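Long-range contacts in Cfl (Pectobacterium brasiliense, PDB 7A9J), which probably activates coronafacic acid-like and related carboxylic acids with ATP, as a ligase of the AMP-binding enzyme family: residues G407-Q412 and G422-Q427; E365-N370 and E377-S382; S27-A32 and N52-I57; T88-L93 and I245-L250. The protein carries 1 engineered substitution. All blocks are in the same frame, centred on the assembly; numbering follows the deposited sequence. Where two conformers were deposited one is given.

Interaction 1: G407-Q412 and G422-Q427; sequences GDLVRQ and GREKDQ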
loop_
_atom_site.group_PDB
_atom_site.type_symbol
_atom_site.label_atom_id
_atom_site.label_comp_id
_atom_site.label_asym_id
_atom_site.label_seq_id
_atom_site.Cartn_x
_atom_site.Cartn_y
_atom_site.Cartn_z
ATOM N N GLY A 407 13.669 10.262 -2.059
ATOM C CA GLY A 407 13.461 11.031 -3.262
ATOM C C GLY A 407 12.368 12.072 -3.148
ATOM O O GLY A 407 12.072 12.728 -4.149
ATOM N N ASP A 408 11.777 12.236 -1.961
ATOM C CA ASP A 408 10.701 13.193 -1.684
ATOM C C ASP A 408 11.248 14.377 -0.895
ATOM O O ASP A 408 12.075 14.210 -0.003
ATOM C CB ASP A 408 9.574 12.544 -0.897
ATOM C CG ASP A 408 8.820 11.478 -1.718
ATOM O OD1 ASP A 408 8.346 10.506 -1.107
ATOM O OD2 ASP A 408 8.810 11.621 -2.985
ATOM N N LEU A 409 10.799 15.565 -1.259
ATOM C CA LEU A 409 11.150 16.813 -0.584
ATOM C C LEU A 409 10.116 17.133 0.488
ATOM O O LEU A 409 8.917 16.981 0.262
ATOM C CB LEU A 409 11.155 17.930 -1.581
ATOM C CG LEU A 409 12.194 17.768 -2.686
ATOM C CD1 LEU A 409 12.177 18.990 -3.602
ATOM C CD2 LEU A 409 13.560 17.674 -2.023
ATOM N N VAL A 410 10.572 17.601 1.637
ATOM C CA VAL A 410 9.658 17.920 2.736
ATOM C C VAL A 410 10.183 19.146 3.480
ATOM O O VAL A 410 11.323 19.604 3.307
ATOM C CB VAL A 410 9.470 16.775 3.752
ATOM C CG1 VAL A 410 8.805 15.538 3.109
ATOM C CG2 VAL A 410 10.826 16.446 4.408
ATOM N N ARG A 411 9.315 19.660 4.355
ATOM C CA ARG A 411 9.669 20.651 5.341
ATOM C C ARG A 411 8.964 20.228 6.606
ATOM O O ARG A 411 7.821 19.781 6.539
ATOM C CB ARG A 411 9.202 22.067 4.948
ATOM C CG ARG A 411 9.401 23.054 6.045
ATOM C CD ARG A 411 8.994 24.447 5.591
ATOM N NE ARG A 411 7.563 24.542 5.257
ATOM C CZ ARG A 411 7.121 24.743 4.011
ATOM N NH1 ARG A 411 7.975 24.821 2.993
ATOM N NH2 ARG A 411 5.826 24.882 3.785
ATOM N N GLN A 412 9.638 20.310 7.746
ATOM C CA GLN A 412 9.018 19.817 8.966
ATOM C C GLN A 412 8.505 21.030 9.734
ATOM O O GLN A 412 9.235 21.980 9.945
ATOM C CB GLN A 412 10.014 19.019 9.786
ATOM C CG GLN A 412 9.445 18.343 11.029
ATOM C CD GLN A 412 10.615 17.918 11.870
ATOM O OE1 GLN A 412 10.938 16.756 11.935
ATOM N NE2 GLN A 412 11.330 18.894 12.435
ATOM N N GLY A 422 6.785 17.483 -2.847
ATOM C CA GLY A 422 6.822 16.770 -4.110
ATOM C C GLY A 422 8.100 15.964 -4.280
ATOM O O GLY A 422 8.955 15.859 -3.392
ATOM N N ARG A 423 8.169 15.300 -5.422
ATOM C CA ARG A 423 9.388 14.584 -5.785
ATOM C C ARG A 423 10.531 15.554 -6.042
ATOM O O ARG A 423 10.364 16.611 -6.666
ATOM C CB ARG A 423 9.163 13.765 -7.052
ATOM C CG ARG A 423 8.079 12.750 -6.922
ATOM C CD ARG A 423 8.548 11.621 -6.078
ATOM N NE ARG A 423 9.729 10.943 -6.622
ATOM C CZ ARG A 423 10.470 10.059 -5.944
ATOM N NH1 ARG A 423 10.177 9.742 -4.662
ATOM N NH2 ARG A 423 11.528 9.516 -6.550
ATOM N N GLU A 424 11.722 15.177 -5.575
ATOM C CA GLU A 424 12.882 16.020 -5.855
ATOM C C GLU A 424 13.038 16.253 -7.339
ATOM O O GLU A 424 13.451 17.350 -7.772
ATOM C CB GLU A 424 14.148 15.385 -5.292
ATOM C CG GLU A 424 15.402 16.267 -5.481
ATOM C CD GLU A 424 16.563 15.860 -4.576
ATOM O OE1 GLU A 424 17.195 16.767 -3.977
ATOM O OE2 GLU A 424 16.846 14.640 -4.459
ATOM N N LYS A 425 12.693 15.256 -8.144
ATOM C CA LYS A 425 12.949 15.383 -9.579
ATOM C C LYS A 425 11.894 16.199 -10.307
ATOM O O LYS A 425 12.089 16.524 -11.477
ATOM C CB LYS A 425 13.064 13.980 -10.183
ATOM C CG LYS A 425 11.741 13.262 -10.277
ATOM C CD LYS A 425 11.879 11.810 -10.749
ATOM C CE LYS A 425 10.511 11.194 -11.052
ATOM N NZ LYS A 425 9.733 10.779 -9.840
ATOM N N ASP A 426 10.810 16.586 -9.650
ATOM C CA ASP A 426 9.838 17.492 -10.256
ATOM C C ASP A 426 10.092 18.941 -9.910
ATOM O O ASP A 426 9.304 19.809 -10.315
ATOM C CB ASP A 426 8.426 17.131 -9.802
ATOM C CG ASP A 426 7.960 15.815 -10.370
ATOM O OD1 ASP A 426 8.457 15.440 -11.454
ATOM O OD2 ASP A 426 7.104 15.166 -9.732
ATOM N N GLN A 427 11.105 19.203 -9.092
ATOM C CA GLN A 427 11.366 20.531 -8.605
ATOM C C GLN A 427 11.736 21.416 -9.801
ATOM O O GLN A 427 12.433 20.974 -10.723
ATOM C CB GLN A 427 12.548 20.467 -7.632
ATOM C CG GLN A 427 13.054 21.674 -6.994
ATOM C CD GLN A 427 14.440 21.420 -6.401
ATOM O OE1 GLN A 427 15.300 22.302 -6.406
ATOM N NE2 GLN A 427 14.666 20.213 -5.928
HETATM O O HOH W 1 12.704 12.411 -6.846
#

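Interaction 2: E365-N370 and E377-S382; sequences EIKINN and ELLIRS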
loop_
_atom_site.group_PDB
_atom_site.type_symbol
_atom_site.label_atom_id
_atom_site.label_comp_id
_atom_site.label_asym_id
_atom_site.label_seq_id
_atom_site.Cartn_x
_atom_site.Cartn_y
_atom_site.Cartn_z
ATOM N N GLU A 365 12.996 7.554 12.802
ATOM C CA GLU A 365 13.895 8.705 12.791
ATOM C C GLU A 365 13.894 9.322 11.413
ATOM O O GLU A 365 13.920 8.599 10.418
ATOM C CB GLU A 365 15.328 8.288 13.140
ATOM C CG GLU A 365 15.448 7.370 14.378
ATOM C CD GLU A 365 16.812 6.703 14.399
ATOM O OE1 GLU A 365 17.798 7.421 14.712
ATOM O OE2 GLU A 365 16.911 5.513 14.032
ATOM N N ILE A 366 13.905 10.656 11.340
ATOM C CA ILE A 366 13.967 11.260 10.015
ATOM C C ILE A 366 15.101 12.247 10.007
ATOM O O ILE A 366 15.508 12.762 11.057
ATOM C CB ILE A 366 12.652 11.950 9.574
ATOM C CG1 ILE A 366 12.321 13.132 10.464
ATOM C CG2 ILE A 366 11.443 10.936 9.514
ATOM C CD1 ILE A 366 11.669 14.188 9.690
ATOM N N LYS A 367 15.646 12.470 8.812
ATOM C CA LYS A 367 16.586 13.541 8.588
ATOM C C LYS A 367 16.169 14.239 7.305
ATOM O O LYS A 367 15.735 13.596 6.342
ATOM C CB LYS A 367 18.037 13.014 8.510
ATOM C CG LYS A 367 19.028 13.935 7.832
ATOM C CD LYS A 367 20.468 13.495 8.114
ATOM C CE LYS A 367 20.621 11.979 7.949
ATOM N NZ LYS A 367 22.057 11.577 8.073
ATOM N N ILE A 368 16.261 15.551 7.301
ATOM C CA ILE A 368 15.928 16.333 6.126
ATOM C C ILE A 368 17.220 16.929 5.626
ATOM O O ILE A 368 17.920 17.650 6.352
ATOM C CB ILE A 368 14.873 17.401 6.437
ATOM C CG1 ILE A 368 13.596 16.689 6.926
ATOM C CG2 ILE A 368 14.608 18.243 5.212
ATOM C CD1 ILE A 368 12.632 17.567 7.637
ATOM N N ASN A 369 17.562 16.586 4.402
ATOM C CA ASN A 369 18.885 16.898 3.891
ATOM C C ASN A 369 19.100 18.398 3.904
ATOM O O ASN A 369 18.233 19.141 3.454
ATOM C CB ASN A 369 18.988 16.313 2.491
ATOM C CG ASN A 369 20.262 15.588 2.287
ATOM O OD1 ASN A 369 20.343 14.364 2.430
ATOM N ND2 ASN A 369 21.292 16.342 1.994
ATOM N N ASN A 370 20.226 18.833 4.496
ATOM C CA ASN A 370 20.524 20.255 4.686
ATOM C C ASN A 370 20.816 20.866 3.335
ATOM O O ASN A 370 21.822 20.540 2.694
ATOM C CB ASN A 370 21.704 20.473 5.635
ATOM C CG ASN A 370 22.040 21.968 5.840
ATOM O OD1 ASN A 370 22.535 22.655 4.923
ATOM N ND2 ASN A 370 21.794 22.466 7.056
ATOM N N GLU A 377 15.460 16.847 0.962
ATOM C CA GLU A 377 15.084 15.439 0.814
ATOM C C GLU A 377 14.845 14.742 2.154
ATOM O O GLU A 377 15.656 14.841 3.077
ATOM C CB GLU A 377 16.161 14.682 0.022
ATOM C CG GLU A 377 15.698 13.244 -0.226
ATOM C CD GLU A 377 16.625 12.429 -1.126
ATOM O OE1 GLU A 377 17.777 12.871 -1.379
ATOM O OE2 GLU A 377 16.182 11.336 -1.556
ATOM N N LEU A 378 13.732 14.017 2.237
ATOM C CA LEU A 378 13.380 13.217 3.405
ATOM C C LEU A 378 14.188 11.924 3.398
ATOM O O LEU A 378 14.119 11.151 2.430
ATOM C CB LEU A 378 11.894 12.894 3.401
ATOM C CG LEU A 378 11.410 11.931 4.441
ATOM C CD1 LEU A 378 11.714 12.517 5.800
ATOM C CD2 LEU A 378 9.900 11.732 4.188
ATOM N N LEU A 379 14.952 11.719 4.469
ATOM C CA LEU A 379 15.670 10.486 4.761
ATOM C C LEU A 379 15.055 9.822 5.988
ATOM O O LEU A 379 14.668 10.499 6.941
ATOM C CB LEU A 379 17.150 10.782 5.033
ATOM C CG LEU A 379 17.899 11.720 4.081
ATOM C CD1 LEU A 379 19.381 11.789 4.411
ATOM C CD2 LEU A 379 17.680 11.221 2.701
ATOM N N ILE A 380 14.969 8.492 5.988
ATOM C CA ILE A 380 14.213 7.807 7.035
ATOM C C ILE A 380 15.012 6.617 7.546
ATOM O O ILE A 380 15.589 5.862 6.758
ATOM C CB ILE A 380 12.816 7.332 6.567
ATOM C CG1 ILE A 380 11.986 8.529 6.076
ATOM C CG2 ILE A 380 12.063 6.586 7.742
ATOM C CD1 ILE A 380 10.797 8.079 5.270
ATOM N N ARG A 381 15.033 6.447 8.866
ATOM C CA ARG A 381 15.450 5.198 9.472
ATOM C C ARG A 381 14.283 4.616 10.281
ATOM O O ARG A 381 13.645 5.329 11.067
ATOM C CB ARG A 381 16.691 5.426 10.343
ATOM C CG ARG A 381 17.386 4.151 10.768
ATOM C CD ARG A 381 18.888 4.495 11.010
ATOM N NE ARG A 381 19.029 5.498 12.063
ATOM C CZ ARG A 381 20.162 6.128 12.360
ATOM N NH1 ARG A 381 21.266 5.855 11.681
ATOM N NH2 ARG A 381 20.187 7.028 13.345
ATOM N N SER A 382 13.999 3.354 10.063
ATOM C CA SER A 382 12.803 2.742 10.657
ATOM C C SER A 382 13.166 1.824 11.831
ATOM O O SER A 382 14.259 1.233 11.837
ATOM C CB SER A 382 12.042 1.939 9.590
ATOM O OG SER A 382 11.060 1.110 10.220
#

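Interaction 3: S27-A32 and N52-I57; sequences SFRKHA and NLLLLI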
loop_
_atom_site.group_PDB
_atom_site.type_symbol
_atom_site.label_atom_id
_atom_site.label_comp_id
_atom_site.label_asym_id
_atom_site.label_seq_id
_atom_site.Cartn_x
_atom_site.Cartn_y
_atom_site.Cartn_z
ATOM N N SER A 27 1.742 -13.973 19.422
ATOM C CA SER A 27 0.807 -12.901 19.748
ATOM C C SER A 27 -0.587 -13.215 19.246
ATOM O O SER A 27 -1.579 -12.912 19.920
ATOM C CB SER A 27 1.290 -11.567 19.138
ATOM O OG SER A 27 2.417 -11.117 19.840
ATOM N N PHE A 28 -0.691 -13.756 18.030
ATOM C CA PHE A 28 -1.983 -14.166 17.535
ATOM C C PHE A 28 -2.586 -15.243 18.451
ATOM O O PHE A 28 -3.772 -15.197 18.807
ATOM C CB PHE A 28 -1.862 -14.727 16.097
ATOM C CG PHE A 28 -3.124 -15.351 15.664
ATOM C CD1 PHE A 28 -4.146 -14.548 15.267
ATOM C CD2 PHE A 28 -3.342 -16.764 15.799
ATOM C CE1 PHE A 28 -5.376 -15.071 14.899
ATOM C CE2 PHE A 28 -4.560 -17.304 15.475
ATOM C CZ PHE A 28 -5.600 -16.472 15.019
ATOM N N ARG A 29 -1.781 -16.262 18.769
ATOM C CA ARG A 29 -2.252 -17.420 19.543
ATOM C C ARG A 29 -2.811 -16.969 20.875
ATOM O O ARG A 29 -3.910 -17.394 21.293
ATOM C CB ARG A 29 -1.083 -18.369 19.782
ATOM C CG ARG A 29 -1.573 -19.666 20.615
ATOM C CD ARG A 29 -0.353 -20.583 20.838
ATOM N NE ARG A 29 -0.734 -21.568 21.882
ATOM C CZ ARG A 29 -0.813 -21.273 23.176
ATOM N NH1 ARG A 29 -0.529 -20.045 23.608
ATOM N NH2 ARG A 29 -1.151 -22.219 24.052
ATOM N N LYS A 30 -2.037 -16.143 21.569
ATOM C CA LYS A 30 -2.433 -15.657 22.879
ATOM C C LYS A 30 -3.794 -14.991 22.778
ATOM O O LYS A 30 -4.728 -15.347 23.506
ATOM C CB LYS A 30 -1.385 -14.704 23.429
ATOM C CG LYS A 30 -1.680 -14.222 24.849
ATOM C CD LYS A 30 -0.783 -13.048 25.213
ATOM C CE LYS A 30 -1.171 -12.487 26.583
ATOM N NZ LYS A 30 -0.120 -11.564 27.072
ATOM N N HIS A 31 -3.959 -14.108 21.789
ATOM C CA HIS A 31 -5.259 -13.478 21.635
ATOM C C HIS A 31 -6.356 -14.466 21.249
ATOM O O HIS A 31 -7.474 -14.409 21.786
ATOM C CB HIS A 31 -5.195 -12.362 20.620
ATOM C CG HIS A 31 -6.457 -11.570 20.601
ATOM N ND1 HIS A 31 -6.653 -10.483 21.424
ATOM C CD2 HIS A 31 -7.637 -11.779 19.967
ATOM C CE1 HIS A 31 -7.886 -10.031 21.270
ATOM N NE2 HIS A 31 -8.509 -10.804 20.401
ATOM N N ALA A 32 -6.081 -15.380 20.330
ATOM C CA ALA A 32 -7.116 -16.332 19.984
ATOM C C ALA A 32 -7.552 -17.141 21.207
ATOM O O ALA A 32 -8.732 -17.482 21.351
ATOM C CB ALA A 32 -6.625 -17.257 18.868
ATOM N N ASN A 52 -11.211 -21.097 15.847
ATOM C CA ASN A 52 -11.154 -22.001 14.678
ATOM C C ASN A 52 -10.043 -21.644 13.695
ATOM O O ASN A 52 -9.524 -22.538 12.996
ATOM C CB ASN A 52 -12.528 -22.062 14.024
ATOM C CG ASN A 52 -13.530 -22.972 14.879
ATOM O OD1 ASN A 52 -13.106 -24.018 15.451
ATOM N ND2 ASN A 52 -14.804 -22.570 15.026
ATOM N N LEU A 53 -9.697 -20.350 13.568
ATOM C CA LEU A 53 -8.546 -19.994 12.766
ATOM C C LEU A 53 -7.266 -20.547 13.378
ATOM O O LEU A 53 -6.431 -21.090 12.652
ATOM C CB LEU A 53 -8.484 -18.463 12.584
ATOM C CG LEU A 53 -7.270 -17.897 11.890
ATOM C CD1 LEU A 53 -7.169 -18.530 10.522
ATOM C CD2 LEU A 53 -7.444 -16.328 11.779
ATOM N N LEU A 54 -7.101 -20.460 14.707
ATOM C CA LEU A 54 -5.963 -21.120 15.347
ATOM C C LEU A 54 -5.948 -22.626 15.067
ATOM O O LEU A 54 -4.888 -23.200 14.789
ATOM C CB LEU A 54 -5.945 -20.839 16.858
ATOM C CG LEU A 54 -4.887 -21.578 17.690
ATOM C CD1 LEU A 54 -3.439 -21.116 17.285
ATOM C CD2 LEU A 54 -5.131 -21.362 19.164
ATOM N N LEU A 55 -7.099 -23.292 15.136
ATOM C CA LEU A 55 -7.110 -24.728 14.855
ATOM C C LEU A 55 -6.655 -25.007 13.433
ATOM O O LEU A 55 -5.857 -25.922 13.223
ATOM C CB LEU A 55 -8.490 -25.333 15.079
ATOM C CG LEU A 55 -8.934 -25.310 16.540
ATOM C CD1 LEU A 55 -10.166 -26.162 16.604
ATOM C CD2 LEU A 55 -7.872 -25.891 17.447
ATOM N N LEU A 56 -7.114 -24.199 12.462
ATOM C CA LEU A 56 -6.693 -24.366 11.061
ATOM C C LEU A 56 -5.182 -24.139 10.896
ATOM O O LEU A 56 -4.482 -24.924 10.232
ATOM C CB LEU A 56 -7.461 -23.378 10.166
ATOM C CG LEU A 56 -7.075 -23.289 8.683
ATOM C CD1 LEU A 56 -7.257 -24.704 8.090
ATOM C CD2 LEU A 56 -8.001 -22.301 7.997
ATOM N N ILE A 57 -4.665 -23.094 11.549
ATOM C CA ILE A 57 -3.231 -22.808 11.520
ATOM C C ILE A 57 -2.448 -23.992 12.043
ATOM O O ILE A 57 -1.412 -24.388 11.473
ATOM C CB ILE A 57 -2.926 -21.559 12.369
ATOM C CG1 ILE A 57 -3.381 -20.335 11.612
ATOM C CG2 ILE A 57 -1.402 -21.452 12.595
ATOM C CD1 ILE A 57 -3.634 -19.130 12.542
#

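Interaction 4: T88-L93 and I245-L250; sequences TYYACL and ITFAAL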
loop_
_atom_site.group_PDB
_atom_site.type_symbol
_atom_site.label_atom_id
_atom_site.label_comp_id
_atom_site.label_asym_id
_atom_site.label_seq_id
_atom_site.Cartn_x
_atom_site.Cartn_y
_atom_site.Cartn_z
ATOM N N THR A 88 -2.143 -19.715 6.382
ATOM C CA THR A 88 -0.856 -20.224 5.916
ATOM C C THR A 88 0.272 -19.321 6.365
ATOM O O THR A 88 1.321 -19.811 6.774
ATOM C CB THR A 88 -0.869 -20.322 4.382
ATOM O OG1 THR A 88 -1.819 -21.346 4.010
ATOM C CG2 THR A 88 0.513 -20.697 3.840
ATOM N N TYR A 89 0.079 -17.980 6.296
ATOM C CA TYR A 89 1.108 -17.101 6.860
ATOM C C TYR A 89 1.403 -17.475 8.312
ATOM O O TYR A 89 2.564 -17.602 8.704
ATOM C CB TYR A 89 0.669 -15.625 6.832
ATOM C CG TYR A 89 0.524 -14.996 5.515
ATOM C CD1 TYR A 89 1.328 -15.370 4.425
ATOM C CD2 TYR A 89 -0.396 -13.973 5.350
ATOM C CE1 TYR A 89 1.226 -14.689 3.193
ATOM C CE2 TYR A 89 -0.535 -13.315 4.120
ATOM C CZ TYR A 89 0.283 -13.666 3.053
ATOM O OH TYR A 89 0.190 -13.020 1.838
ATOM N N TYR A 90 0.360 -17.643 9.132
ATOM C CA TYR A 90 0.615 -17.942 10.528
ATOM C C TYR A 90 1.220 -19.331 10.727
ATOM O O TYR A 90 2.030 -19.541 11.657
ATOM C CB TYR A 90 -0.684 -17.877 11.297
ATOM C CG TYR A 90 -1.018 -16.454 11.698
ATOM C CD1 TYR A 90 -0.169 -15.751 12.579
ATOM C CD2 TYR A 90 -2.206 -15.862 11.295
ATOM C CE1 TYR A 90 -0.515 -14.449 13.028
ATOM C CE2 TYR A 90 -2.553 -14.578 11.736
ATOM C CZ TYR A 90 -1.696 -13.902 12.611
ATOM O OH TYR A 90 -2.037 -12.650 13.055
ATOM N N ALA A 91 0.825 -20.299 9.899
ATOM C CA ALA A 91 1.446 -21.621 10.018
ATOM C C ALA A 91 2.946 -21.577 9.704
ATOM O O ALA A 91 3.736 -22.280 10.374
ATOM C CB ALA A 91 0.723 -22.659 9.143
ATOM N N CYS A 92 3.346 -20.791 8.671
ATOM C CA CYS A 92 4.753 -20.633 8.343
ATOM C C CYS A 92 5.497 -20.009 9.508
ATOM O O CYS A 92 6.561 -20.489 9.924
ATOM C CB CYS A 92 4.883 -19.736 7.106
ATOM S SG CYS A 92 4.343 -20.604 5.625
ATOM N N LEU A 93 4.895 -18.962 10.076
ATOM C CA LEU A 93 5.483 -18.299 11.242
ATOM C C LEU A 93 5.623 -19.247 12.421
ATOM O O LEU A 93 6.643 -19.223 13.127
ATOM C CB LEU A 93 4.605 -17.106 11.641
ATOM C CG LEU A 93 4.766 -15.901 10.667
ATOM C CD1 LEU A 93 3.637 -14.887 10.921
ATOM C CD2 LEU A 93 6.109 -15.230 10.777
ATOM N N ILE A 245 -1.248 -5.192 7.844
ATOM C CA ILE A 245 -2.549 -4.730 8.338
ATOM C C ILE A 245 -3.305 -5.889 8.954
ATOM O O ILE A 245 -3.896 -5.746 10.018
ATOM C CB ILE A 245 -3.399 -4.140 7.207
ATOM C CG1 ILE A 245 -2.831 -2.757 6.830
ATOM C CG2 ILE A 245 -4.850 -3.982 7.637
ATOM C CD1 ILE A 245 -3.401 -2.270 5.465
ATOM N N THR A 246 -3.265 -7.029 8.289
ATOM C CA THR A 246 -4.024 -8.190 8.774
ATOM C C THR A 246 -3.469 -8.689 10.121
ATOM O O THR A 246 -4.228 -8.944 11.063
ATOM C CB THR A 246 -3.993 -9.265 7.682
ATOM O OG1 THR A 246 -4.590 -8.746 6.496
ATOM C CG2 THR A 246 -4.795 -10.590 8.175
ATOM N N PHE A 247 -2.147 -8.856 10.241
ATOM C CA PHE A 247 -1.572 -9.253 11.505
ATOM C C PHE A 247 -1.906 -8.233 12.589
ATOM O O PHE A 247 -2.256 -8.597 13.718
ATOM C CB PHE A 247 -0.039 -9.382 11.456
ATOM C CG PHE A 247 0.473 -10.478 10.558
ATOM C CD1 PHE A 247 -0.209 -11.723 10.428
ATOM C CD2 PHE A 247 1.702 -10.347 9.972
ATOM C CE1 PHE A 247 0.336 -12.711 9.611
ATOM C CE2 PHE A 247 2.229 -11.335 9.148
ATOM C CZ PHE A 247 1.581 -12.543 9.004
ATOM N N ALA A 248 -1.785 -6.945 12.253
ATOM C CA ALA A 248 -1.983 -5.922 13.272
ATOM C C ALA A 248 -3.428 -5.872 13.725
ATOM O O ALA A 248 -3.677 -5.743 14.929
ATOM C CB ALA A 248 -1.558 -4.526 12.712
ATOM N N ALA A 249 -4.382 -5.993 12.787
ATOM C CA ALA A 249 -5.792 -5.961 13.154
ATOM C C ALA A 249 -6.145 -7.140 14.064
ATOM O O ALA A 249 -6.783 -6.972 15.089
ATOM C CB ALA A 249 -6.711 -6.054 11.924
ATOM N N LEU A 250 -5.718 -8.343 13.678
ATOM C CA LEU A 250 -6.000 -9.529 14.492
ATOM C C LEU A 250 -5.369 -9.410 15.865
ATOM O O LEU A 250 -6.024 -9.712 16.860
ATOM C CB LEU A 250 -5.523 -10.792 13.764
ATOM C CG LEU A 250 -6.272 -11.066 12.456
ATOM C CD1 LEU A 250 -5.590 -12.242 11.687
ATOM C CD2 LEU A 250 -7.731 -11.431 12.760
#

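Interaction 1: G407-Q412 and G422-Q427
The carbonyl oxygen of Gly407 is gripped by two hydrogen bonds. Glu424 N gives it an almost straight one at 2.9 Å (176° at the hydrogen), and water 1 donates a second at 2.8 Å. The same water accepts from Lys425 N, so it links this carbonyl to the 3-10 turn 424-426. A third group lies beside the oxygen without bonding to it: the guanidinium of Arg423 places one face there, with Gly407 O 3.5 Å above its plane, over the centre. Bends at chi2 and chi3 (-74° and -60°) curl Arg423 back over the glycine. Its NH1 then forms a salt bridge with Asp408 OD2 at 2.9 Å. The nitrogen comes from above the carboxylate plane, and the two flat groups are nearly perpendicular. NH1 also bonds to Thr406 O, while Asp408 OD1 bonds to the hydroxyl of Tyr334, a residue of the ligand pocket. Beside this polar cluster Leu409 N meets Gly422 O at 2.8 Å, and the leucine side chain lies on the turn, CG 3.7 Å from Glu424 CA and CD1 3.6 Å from Gln427 NE2. Strands 408-412 and 418-423 form an antiparallel hairpin running into a tight turn, consistent with the junction of AMP-binding ligases, where a hinge lets the C-terminal domain swing over the adenylate site.

Interaction 2: E365-N370 and E377-S382
Glu377 O accepts a hydrogen bond from Asn369 N at 2.9 Å, near the turn of an antiparallel beta hairpin whose arms are strands 365-368 and 376-381. The Glu377 carboxylate turns to another partner, Gly407 N, at the corner just before strand 408-412. Leu378 is the non-hydrogen-bonded partner of Ile368, but its CD1 reaches diagonally to Ile366 CB, 3.9 Å away. Leu379 is a hydrogen-bonded pair with Lys367: each backbone N reaches the other's O. Its side chain is on the opposite face from Leu378, where CD1 sits 3.8 Å from Lys367 CE and 3.4 Å from Asn369 OD1; the lysine ammonium makes a cation-pi contact with Trp403. Ile380, the non-hydrogen-bonded partner of Ile366, returns to the apolar face, CG1 4.2 Å from Ile366 CG2. Arg381 closes the pairing through two backbone bonds with Glu365 and adds a side-on salt bridge across the sheet surface. A bend at chi3 (61°) brings the guanidinium to the carboxylate, the planes 37° apart. NE meets Glu365 OE2 from above the carboxylate plane, and NH1 bonds to Asp401 O, which helps fix the group's rotation. The straighter grip runs from Arg381 NH2 to the syn side of Glu365 OE1, somewhat out of the carboxylate plane, at 2.8 Å.

Interaction 3: S27-A32 and N52-I57
Phe28 carries the tight half of this helix pair, pushing its ring among Leu53, Leu54 and Ile57. With CG anti to the backbone N (chi1 171°), the benzyl group reaches straight across to helix 50-66. Its far end does most of the touching: CZ lies 3.7 Å from Leu53 CD2, and CE2 lies 3.6 Å from Ile57 CD1. Leu53 and Ile57 meet the ring obliquely, whereas Leu54 comes at its edge, with CB 4.0 Å from Phe28 CE2. The Ile57 side chain comes from the direction opposite to that of the phenylalanine. One turn along, Ala32 adds a methyl, its CB 4.2 Å from Leu54 CB.

Helices 24-34 and 50-66 run roughly antiparallel, 138° between the directions of the short segments, with the axes 10.0 Å apart at closest. Phe50 also touches Phe28, so the ring sits among residues 50, 53, 54 and 57, much as a knob fits a hole in knobs-into-holes packing. Both helices belong to the AMP-binding enzyme region, and helix 83-95 covers the pair through Ala87 and Tyr90, the latter meeting the Phe28 ring.

The other flank is looser. There the backbones come nearest, Arg29 CA to Leu54 CA 6.7 Å, yet the one side-chain contact is between aliphatic carbons, Arg29 CG and Leu54 CD1, at 4.1 Å. No hydrogen bond crosses between the segments. Arg29 is solvent-exposed, and its chain, extended from CG to NE, carries the guanidinium beyond that meeting point.

Interaction 4: T88-L93 and I245-L250
Segments 88-93 and 245-250 are helical and cross almost at right angles, 83° between their directions, with axes 12.3 Å apart. The nearest CA atoms, those of Tyr90 and Phe247, are 9.0 Å apart, so large side chains bridge the separation. These two rings slide past each other in opposite directions. Phe247 CE1 stands 3.8 Å above one face of the Tyr90 ring, displaced toward its rim, and the planes are inclined at 56°, an oblique meeting. The closest approach is between Tyr90 OH and Phe247 CD1, at 3.3 Å. Leu250 takes the edge of the tyrosine, its CD1 3.8 Å from Tyr90 CE2. The far end of the Phe247 ring rests against side chains of helix 83-95: CZ lies 3.7 Å from Leu93 CD1 and 3.9 Å from Tyr89 CB. The Tyr89 hydroxyl takes no part here and hydrogen-bonds to Leu237 O. All five touching residues are buried, and the contact is wholly apolar packing apart from the phenol oxygen. Thr24 of helix 24-34, Ile57 and Phe50 of helix 50-66, and Val210 of helix 203-214 pack around it. Helix 83-95 is the crossover between parallel strands 74-78 and 98-101, while helix 240-251, which begins at the ligand-pocket residues Pro240 and Trp241, connects parallel strands 230-233 and 255-257.

In the fold
Interactions 1 and 2 share one patch of sheet, where strands 376-381 and 408-412 are neighbours: Asp408 O and Leu378 N lie 2.8 Å apart, as do Gly407 N and Glu377 OE2. Both are largely polar, built from backbone pairing and an arginine-carboxylate salt bridge; interaction 2 is a surface contact and interaction 1 only partly buried. Interactions 3 and 4 are buried, apolar helix packing without hydrogen bonds between their segments. They meet through Tyr90, whose CB is 3.4 Å from Ile57 CD1, so helices 24-34, 50-66, 83-95 and 240-251 form one cluster. Interaction 1 lies across the chain's centre from both, about 43 Å from interaction 3 between centres.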